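Tryptophan--tRNA ligase (Mycoplasma pneumoniae, PDB 2YY5) probably catalyses the ATP-dependent attachment of tryptophan to its cognate tRNA, working as a homodimeric class I aminoacyl-tRNA synthetase. Local coordinates at residues R6-I11 with F39-D44. The protein carries 1 engineered substitution. Numbering follows the deposited sequence.
Sequences RALTGI and FVFVAD. With WSA (5'-O-[(L-tryptophylamino)sulfonyl]adenosine), chain J.
Phe-39, Ile-11 and Phe-41 bury the most surface where strands 6-11 and 37-42 run side by side as parallel neighbours in the Rossmann-type nucleotide-binding fold of a class I synthetase. Phe-39 packs against two side chains of strand 6-11, Arg-6 and Leu-8, and meets the ring of Tyr-146, a buried setting that suits a large, flat apolar residue. CG of Arg-6 meets the ring of Phe-39 at its edge, in the ring plane, and CD of Arg-6 comes within 3.8 Å of CE2 of Phe-39, while the guanidinium turns almost perpendicular to the ring (83°) and hydrogen-bonds through NH2 to the carbonyl of Tyr-146. At the base of the side chain, CD1 of Leu-8 packs 3.5 Å from CB of Phe-39. Further along, Phe-41 has CG lodged between its backbone N and carbonyl carbon (chi1 65°), which swings the ring across the neighbouring strand and over Gly-10. CA of Gly-10 makes a CH-pi contact 3.7 Å from the centroid of the Phe-41 ring; glycine suits this place because a side chain would run into the ring. The rim of Phe-41 meets the tryptophyl group of the bound adenylate analogue, its CZ lying 3.7 Å from N11 of the indole. On the opposite face of the sheet, Ile-11, beta-branched and apolar as suits an extended strand, packs against Leu-64 of helix 54-71. Its backbone supplies the last two rungs of the ladder: Ile-11 N donates almost straight to Phe-41 O (2.9 Å, 171°), and Ile-11 O accepts from Ala-43 N, which sits above the carbonyl plane.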
loop_
_atom_site.group_PDB
_atom_site.type_symbol
_atom_site.label_atom_id
_atom_site.label_comp_id
_atom_site.label_asym_id
_atom_site.label_seq_id
_atom_site.Cartn_x
_atom_site.Cartn_y
_atom_site.Cartn_z
ATOM N N ARG B 6 9.684 -17.401 18.146
ATOM C CA ARG B 6 8.666 -16.361 17.971
ATOM C C ARG B 6 7.366 -16.681 17.219
ATOM O O ARG B 6 7.400 -17.367 16.199
ATOM C CB ARG B 6 9.354 -15.184 17.286
ATOM C CG ARG B 6 8.520 -13.952 17.029
ATOM C CD ARG B 6 9.353 -12.841 16.344
ATOM N NE ARG B 6 10.503 -12.434 17.152
ATOM C CZ ARG B 6 11.647 -11.968 16.657
ATOM N NH1 ARG B 6 12.632 -11.627 17.478
ATOM N NH2 ARG B 6 11.809 -11.846 15.343
ATOM N N ALA B 7 6.249 -16.100 17.684
ATOM C CA ALA B 7 4.906 -16.273 17.081
ATOM C C ALA B 7 4.204 -14.946 16.739
ATOM O O ALA B 7 4.178 -14.014 17.548
ATOM C CB ALA B 7 4.013 -17.064 18.033
ATOM N N LEU B 8 3.626 -14.865 15.544
ATOM C CA LEU B 8 2.916 -13.664 15.114
ATOM C C LEU B 8 1.561 -14.017 14.522
ATOM O O LEU B 8 1.436 -14.994 13.772
ATOM C CB LEU B 8 3.708 -12.898 14.051
ATOM C CG LEU B 8 2.870 -11.717 13.532
ATOM C CD1 LEU B 8 3.283 -10.444 14.262
ATOM C CD2 LEU B 8 3.039 -11.555 12.045
ATOM N N THR B 9 0.550 -13.222 14.854
ATOM C CA THR B 9 -0.789 -13.442 14.322
ATOM C C THR B 9 -1.595 -12.163 14.424
ATOM O O THR B 9 -1.370 -11.337 15.319
ATOM C CB THR B 9 -1.553 -14.593 15.053
ATOM O OG1 THR B 9 -2.705 -14.950 14.280
ATOM C CG2 THR B 9 -2.014 -14.177 16.449
ATOM N N GLY B 10 -2.518 -11.995 13.484
ATOM C CA GLY B 10 -3.352 -10.815 13.476
ATOM C C GLY B 10 -4.822 -11.176 13.459
ATOM O O GLY B 10 -5.222 -12.170 12.849
ATOM N N ILE B 11 -5.627 -10.372 14.141
ATOM C CA ILE B 11 -7.064 -10.601 14.192
ATOM C C ILE B 11 -7.792 -9.328 13.800
ATOM O O ILE B 11 -7.499 -8.246 14.313
ATOM C CB ILE B 11 -7.530 -11.013 15.606
ATOM C CG1 ILE B 11 -6.817 -12.300 16.041
ATOM C CG2 ILE B 11 -9.039 -11.227 15.610
ATOM C CD1 ILE B 11 -6.956 -12.609 17.522
ATOM N N PHE B 39 3.474 -12.189 19.410
ATOM C CA PHE B 39 3.075 -10.918 18.835
ATOM C C PHE B 39 1.663 -11.095 18.331
ATOM O O PHE B 39 1.376 -12.038 17.593
ATOM C CB PHE B 39 3.983 -10.546 17.664
ATOM C CG PHE B 39 5.294 -9.962 18.083
ATOM C CD1 PHE B 39 5.380 -8.629 18.462
ATOM C CD2 PHE B 39 6.443 -10.749 18.116
ATOM C CE1 PHE B 39 6.591 -8.085 18.868
ATOM C CE2 PHE B 39 7.661 -10.217 18.519
ATOM C CZ PHE B 39 7.737 -8.882 18.896
ATOM N N VAL B 40 0.785 -10.188 18.742
ATOM C CA VAL B 40 -0.608 -10.215 18.333
ATOM C C VAL B 40 -1.078 -8.791 18.038
ATOM O O VAL B 40 -0.775 -7.860 18.791
ATOM C CB VAL B 40 -1.487 -10.812 19.443
ATOM C CG1 VAL B 40 -2.936 -10.927 18.967
ATOM C CG2 VAL B 40 -0.942 -12.153 19.838
ATOM N N PHE B 41 -1.820 -8.612 16.953
ATOM C CA PHE B 41 -2.299 -7.279 16.624
ATOM C C PHE B 41 -3.717 -7.246 16.060
ATOM O O PHE B 41 -4.227 -8.238 15.524
ATOM C CB PHE B 41 -1.342 -6.584 15.635
ATOM C CG PHE B 41 -1.259 -7.254 14.288
ATOM C CD1 PHE B 41 -0.394 -8.327 14.074
ATOM C CD2 PHE B 41 -2.063 -6.822 13.234
ATOM C CE1 PHE B 41 -0.330 -8.966 12.830
ATOM C CE2 PHE B 41 -2.008 -7.451 11.983
ATOM C CZ PHE B 41 -1.139 -8.523 11.782
ATOM N N VAL B 42 -4.344 -6.086 16.209
ATOM C CA VAL B 42 -5.683 -5.844 15.710
ATOM C C VAL B 42 -5.434 -5.366 14.286
ATOM O O VAL B 42 -4.939 -4.266 14.073
ATOM C CB VAL B 42 -6.367 -4.736 16.533
ATOM C CG1 VAL B 42 -7.735 -4.387 15.935
ATOM C CG2 VAL B 42 -6.501 -5.191 17.976
ATOM N N ALA B 43 -5.769 -6.203 13.314
ATOM C CA ALA B 43 -5.533 -5.877 11.916
ATOM C C ALA B 43 -6.549 -4.903 11.280
ATOM O O ALA B 43 -7.264 -5.256 10.341
ATOM C CB ALA B 43 -5.458 -7.173 11.117
ATOM N N ASP B 44 -6.579 -3.669 11.778
ATOM C CA ASP B 44 -7.511 -2.658 11.279
ATOM C C ASP B 44 -7.212 -2.127 9.876
ATOM O O ASP B 44 -8.011 -1.382 9.314
ATOM C CB ASP B 44 -7.600 -1.486 12.259
ATOM C CG ASP B 44 -6.250 -0.841 12.535
ATOM O OD1 ASP B 44 -6.248 0.324 12.979
ATOM O OD2 ASP B 44 -5.197 -1.492 12.325
HETATM C CD2 WSA J . -3.405 -11.987 9.886
HETATM C CE3 WSA J . -3.390 -13.171 10.615
HETATM C CZ3 WSA J . -2.177 -13.784 10.902
HETATM C CH2 WSA J . -0.986 -13.214 10.459
HETATM C CZ2 WSA J . -1.004 -12.031 9.730
HETATM C CE2 WSA J . -2.218 -11.418 9.444
HETATM N N11 WSA J . -2.530 -10.296 8.800
HETATM C CD1 WSA J . -3.849 -10.128 8.816
HETATM C CG WSA J . -4.422 -11.136 9.471
HETATM C CB WSA J . -5.918 -11.307 9.727
HETATM C CA WSA J . -6.461 -12.577 9.066
HETATM N NH3 WSA J . -6.210 -12.552 7.619
HETATM C C WSA J . -7.967 -12.662 9.326
HETATM O O WSA J . -8.746 -11.969 8.680
HETATM N NS WSA J . -8.373 -13.505 10.270
HETATM S S WSA J . -9.865 -13.096 10.788
HETATM O O1S WSA J . -9.849 -11.708 11.357
HETATM O O2S WSA J . -10.837 -13.132 9.646
HETATM O "O5'" WSA J . -10.211 -14.054 11.795
HETATM C "C5'" WSA J . -9.303 -14.257 12.883
HETATM C "C4'" WSA J . -8.810 -15.700 13.036
HETATM O "O4'" WSA J . -9.935 -16.585 13.180
HETATM C "C3'" WSA J . -8.002 -16.211 11.840
HETATM O "O3'" WSA J . -6.923 -17.028 12.303
HETATM C "C2'" WSA J . -9.031 -17.077 11.115
HETATM O "O2'" WSA J . -8.359 -18.088 10.356
HETATM C "C1'" WSA J . -9.693 -17.718 12.332
HETATM N N9 WSA J . -10.985 -18.334 11.944
HETATM C C8 WSA J . -11.959 -17.709 11.287
HETATM N N7 WSA J . -13.002 -18.524 11.149
HETATM C C5 WSA J . -12.687 -19.682 11.726
HETATM C C4 WSA J . -11.397 -19.562 12.223
HETATM N N3 WSA J . -10.841 -20.609 12.856
HETATM C C2 WSA J . -11.512 -21.739 13.008
HETATM N N1 WSA J . -12.741 -21.882 12.548
HETATM C C6 WSA J . -13.359 -20.879 11.906
HETATM N N6 WSA J . -14.606 -21.022 11.457
#